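Local coordinates for protein gamma-D-glutamyl-L-lysine dipeptidyl-peptidase (Bacillus cereus ATCC 10987, PDB 3H41) that probably cleaves gamma-D-glutamyl-L-lysine bonds in cell-wall murein peptides as a cysteine peptidase, releasing L-Ala-gamma-D-Glu dipeptides, at residues 128-136 / 159-169. Sequence-based numbering, arbitrary orientation.
Sequences ILYINPSEK and RVLLPNGQKAW. With PO4 (phosphate ion), chain D.
The carbonyl oxygen Asn132 O is gripped twice by Arg159: directly by NH2, 2.9 Å away and near the guanidinium plane, and through a water that donates to Asn132 O and accepts from Arg159 NE. Extended from CG to NE, the arginine reaches past Lys167, whose CD lies over the rim of one guanidinium face, to the carbonyl of the cis peptide bond that precedes Pro133. A second water joins Pro133 O to Lys167 N. Between strands 128-131 and 167-169, Tyr130 and Trp169 form an antiparallel hydrogen-bonded pair, with Tyr130 N 2.9 Å from Trp169 O; Asn132 N donates to Lys167 O further along. Trp169 CG stands between its own backbone N and carbonyl carbon (chi1 72°), which brings the indole against Tyr130; Tyr130 CB sits over the five-membered ring, a CH-pi contact of 3.8 Å to the centroid, while Asn132 CB meets the indole edge. The phenol and indole planes are inclined at 37°. On the sheet face of Ile131 and Ala168 the contacts are largely apolar: Leu129 CD1 meets Leu162 CD2, and Ile131 CD1 packs 3.8 Å from Leu162 CD1. Gln166 crosses Ile131, its OE1 3.6 Å from Ile131 CD1; its NE2 joins Ser134 OG in donating to O4 of a phosphate ion, probably from the crystallisation liquor. Within the SH3-type domain's antiparallel sheet, strand 126-131 lies between strands 139-143 and 167-171, while Leu129 and Leu162 both pack on Leu148 of strand 147-153.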
loop_
_atom_site.group_PDB
_atom_site.type_symbol
_atom_site.label_atom_id
_atom_site.label_comp_id
_atom_site.label_asym_id
_atom_site.label_seq_id
_atom_site.Cartn_x
_atom_site.Cartn_y
_atom_site.Cartn_z
ATOM N N ILE A 128 -10.349 13.161 -0.272
ATOM C CA ILE A 128 -11.337 13.289 0.819
ATOM C C ILE A 128 -12.677 12.602 0.469
ATOM O O ILE A 128 -13.271 12.851 -0.576
ATOM C CB ILE A 128 -11.558 14.770 1.243
ATOM C CG1 ILE A 128 -10.212 15.461 1.509
ATOM C CG2 ILE A 128 -12.541 14.899 2.549
ATOM C CD1 ILE A 128 -9.339 14.789 2.583
ATOM N N LEU A 129 -13.105 11.710 1.365
ATOM C CA LEU A 129 -14.458 11.128 1.358
ATOM C C LEU A 129 -15.307 11.902 2.335
ATOM O O LEU A 129 -14.842 12.180 3.457
ATOM C CB LEU A 129 -14.422 9.672 1.832
ATOM C CG LEU A 129 -14.014 8.600 0.863
ATOM C CD1 LEU A 129 -14.035 7.272 1.563
ATOM C CD2 LEU A 129 -14.981 8.609 -0.280
ATOM N N TYR A 130 -16.542 12.224 1.938
ATOM C CA TYR A 130 -17.507 12.957 2.783
ATOM C C TYR A 130 -18.608 12.014 3.202
ATOM O O TYR A 130 -19.281 11.455 2.351
ATOM C CB TYR A 130 -18.131 14.159 2.040
ATOM C CG TYR A 130 -17.035 15.060 1.500
ATOM C CD1 TYR A 130 -16.387 15.973 2.337
ATOM C CD2 TYR A 130 -16.601 14.951 0.194
ATOM C CE1 TYR A 130 -15.360 16.763 1.868
ATOM C CE2 TYR A 130 -15.530 15.733 -0.278
ATOM C CZ TYR A 130 -14.929 16.638 0.578
ATOM O OH TYR A 130 -13.888 17.436 0.173
ATOM N N ILE A 131 -18.770 11.819 4.503
ATOM C CA ILE A 131 -19.766 10.875 5.019
ATOM C C ILE A 131 -21.096 11.630 4.971
ATOM O O ILE A 131 -21.211 12.752 5.464
ATOM C CB ILE A 131 -19.443 10.376 6.429
ATOM C CG1 ILE A 131 -18.004 9.802 6.478
ATOM C CG2 ILE A 131 -20.458 9.274 6.899
ATOM C CD1 ILE A 131 -17.663 9.013 7.789
ATOM N N ASN A 132 -22.071 11.005 4.300
ATOM C CA ASN A 132 -23.374 11.584 4.073
ATOM C C ASN A 132 -24.418 10.480 3.895
ATOM O O ASN A 132 -24.411 9.765 2.887
ATOM C CB ASN A 132 -23.361 12.522 2.855
ATOM C CG ASN A 132 -24.562 13.412 2.816
ATOM O OD1 ASN A 132 -25.672 12.974 3.131
ATOM N ND2 ASN A 132 -24.358 14.687 2.478
ATOM N N PRO A 133 -25.341 10.355 4.853
ATOM C CA PRO A 133 -25.542 11.168 6.059
ATOM C C PRO A 133 -24.538 10.891 7.175
ATOM O O PRO A 133 -24.094 9.763 7.339
ATOM C CB PRO A 133 -26.956 10.764 6.532
ATOM C CG PRO A 133 -27.132 9.370 5.988
ATOM C CD PRO A 133 -26.432 9.369 4.661
ATOM N N SER A 134 -24.271 11.933 7.968
ATOM C CA SER A 134 -23.380 11.851 9.087
ATOM C C SER A 134 -23.849 12.862 10.121
ATOM O O SER A 134 -23.923 14.051 9.852
ATOM C CB SER A 134 -21.925 12.145 8.692
ATOM O OG SER A 134 -21.135 12.330 9.867
ATOM N N GLU A 135 -24.145 12.371 11.307
ATOM C CA GLU A 135 -24.695 13.209 12.361
ATOM C C GLU A 135 -23.773 14.371 12.677
ATOM O O GLU A 135 -24.242 15.472 12.901
ATOM C CB GLU A 135 -25.050 12.362 13.595
ATOM C CG GLU A 135 -26.256 11.486 13.252
ATOM C CD GLU A 135 -26.389 10.216 14.042
ATOM O OE1 GLU A 135 -26.098 10.260 15.251
ATOM O OE2 GLU A 135 -26.843 9.190 13.429
ATOM N N LYS A 136 -22.465 14.131 12.630
ATOM C CA LYS A 136 -21.494 15.177 12.898
ATOM C C LYS A 136 -20.716 15.621 11.663
ATOM O O LYS A 136 -19.629 16.177 11.801
ATOM C CB LYS A 136 -20.515 14.687 13.956
ATOM C CG LYS A 136 -21.150 14.443 15.309
ATOM C CD LYS A 136 -20.200 13.693 16.226
ATOM C CE LYS A 136 -20.761 13.591 17.628
ATOM N NZ LYS A 136 -22.146 13.027 17.641
ATOM N N ARG A 159 -21.037 7.787 -5.026
ATOM C CA ARG A 159 -21.391 7.391 -3.677
ATOM C C ARG A 159 -20.917 5.975 -3.406
ATOM O O ARG A 159 -21.055 5.062 -4.258
ATOM C CB ARG A 159 -22.912 7.527 -3.512
ATOM C CG ARG A 159 -23.405 7.382 -2.099
ATOM C CD ARG A 159 -24.846 7.947 -2.011
ATOM N NE ARG A 159 -25.157 8.392 -0.671
ATOM C CZ ARG A 159 -26.272 8.091 -0.009
ATOM N NH1 ARG A 159 -27.210 7.333 -0.573
ATOM N NH2 ARG A 159 -26.456 8.568 1.223
ATOM N N VAL A 160 -20.333 5.771 -2.222
ATOM C CA VAL A 160 -19.801 4.484 -1.865
ATOM C C VAL A 160 -20.209 4.068 -0.453
ATOM O O VAL A 160 -20.605 4.895 0.374
ATOM C CB VAL A 160 -18.229 4.505 -1.945
ATOM C CG1 VAL A 160 -17.779 4.817 -3.360
ATOM C CG2 VAL A 160 -17.675 5.541 -0.927
ATOM N N LEU A 161 -20.048 2.796 -0.160
ATOM C CA LEU A 161 -20.311 2.241 1.162
ATOM C C LEU A 161 -18.992 2.034 1.949
ATOM O O LEU A 161 -18.051 1.449 1.433
ATOM C CB LEU A 161 -21.014 0.883 1.019
ATOM C CG LEU A 161 -21.519 0.265 2.329
ATOM C CD1 LEU A 161 -22.670 1.081 2.937
ATOM C CD2 LEU A 161 -21.921 -1.189 2.124
ATOM N N LEU A 162 -18.942 2.569 3.152
ATOM C CA LEU A 162 -17.811 2.408 4.078
ATOM C C LEU A 162 -17.889 1.067 4.846
ATOM O O LEU A 162 -18.964 0.497 5.022
ATOM C CB LEU A 162 -17.783 3.552 5.088
ATOM C CG LEU A 162 -17.643 4.910 4.429
ATOM C CD1 LEU A 162 -17.621 5.980 5.499
ATOM C CD2 LEU A 162 -16.394 4.935 3.548
ATOM N N PRO A 163 -16.743 0.566 5.319
ATOM C CA PRO A 163 -16.741 -0.738 6.002
ATOM C C PRO A 163 -17.595 -0.771 7.280
ATOM O O PRO A 163 -17.992 -1.845 7.726
ATOM C CB PRO A 163 -15.248 -0.982 6.327
ATOM C CG PRO A 163 -14.492 0.118 5.789
ATOM C CD PRO A 163 -15.384 1.044 5.015
ATOM N N ASN A 164 -17.855 0.387 7.876
ATOM C CA ASN A 164 -18.722 0.431 9.031
ATOM C C ASN A 164 -20.213 0.502 8.670
ATOM O O ASN A 164 -21.051 0.609 9.567
ATOM C CB ASN A 164 -18.336 1.562 9.967
ATOM C CG ASN A 164 -18.654 2.934 9.409
ATOM O OD1 ASN A 164 -19.045 3.074 8.249
ATOM N ND2 ASN A 164 -18.500 3.952 10.240
ATOM N N GLY A 165 -20.536 0.422 7.386
ATOM C CA GLY A 165 -21.944 0.546 6.927
ATOM C C GLY A 165 -22.455 1.952 6.658
ATOM O O GLY A 165 -23.588 2.108 6.175
ATOM N N GLN A 166 -21.661 2.996 6.949
ATOM C CA GLN A 166 -22.047 4.356 6.560
ATOM C C GLN A 166 -21.850 4.558 5.066
ATOM O O GLN A 166 -21.153 3.790 4.385
ATOM C CB GLN A 166 -21.252 5.413 7.346
ATOM C CG GLN A 166 -21.576 5.463 8.824
ATOM C CD GLN A 166 -20.821 6.563 9.539
ATOM O OE1 GLN A 166 -19.566 6.537 9.599
ATOM N NE2 GLN A 166 -21.565 7.551 10.079
ATOM N N LYS A 167 -22.509 5.585 4.553
ATOM C CA LYS A 167 -22.421 5.988 3.158
ATOM C C LYS A 167 -21.643 7.305 3.070
ATOM O O LYS A 167 -21.691 8.136 4.004
ATOM C CB LYS A 167 -23.824 6.154 2.589
ATOM C CG LYS A 167 -24.662 4.858 2.628
ATOM C CD LYS A 167 -26.008 5.062 1.937
ATOM C CE LYS A 167 -26.837 3.764 1.847
ATOM N NZ LYS A 167 -27.005 3.123 3.164
ATOM N N ALA A 168 -20.923 7.448 1.964
ATOM C CA ALA A 168 -20.000 8.543 1.731
ATOM C C ALA A 168 -19.925 8.839 0.264
ATOM O O ALA A 168 -20.311 8.026 -0.599
ATOM C CB ALA A 168 -18.592 8.168 2.238
ATOM N N TRP A 169 -19.308 9.965 -0.053
ATOM C CA TRP A 169 -19.113 10.328 -1.442
ATOM C C TRP A 169 -17.774 11.006 -1.689
ATOM O O TRP A 169 -17.182 11.556 -0.758
ATOM C CB TRP A 169 -20.257 11.202 -1.893
ATOM C CG TRP A 169 -20.291 12.612 -1.358
ATOM C CD1 TRP A 169 -20.933 13.066 -0.242
ATOM C CD2 TRP A 169 -19.728 13.755 -2.001
ATOM N NE1 TRP A 169 -20.765 14.430 -0.128
ATOM C CE2 TRP A 169 -20.017 14.871 -1.199
ATOM C CE3 TRP A 169 -18.943 13.926 -3.161
ATOM C CZ2 TRP A 169 -19.588 16.182 -1.529
ATOM C CZ3 TRP A 169 -18.495 15.226 -3.489
ATOM C CH2 TRP A 169 -18.838 16.342 -2.674
HETATM P P PO4 D . -21.261 9.886 12.597
HETATM O O1 PO4 D . -22.584 9.166 12.685
HETATM O O2 PO4 D . -21.415 11.267 13.262
HETATM O O3 PO4 D . -20.257 9.062 13.374
HETATM O O4 PO4 D . -20.838 10.043 11.171
HETATM O O HOH W 1 -23.125 9.695 0.507
HETATM O O HOH W 2 -23.996 7.193 6.297
#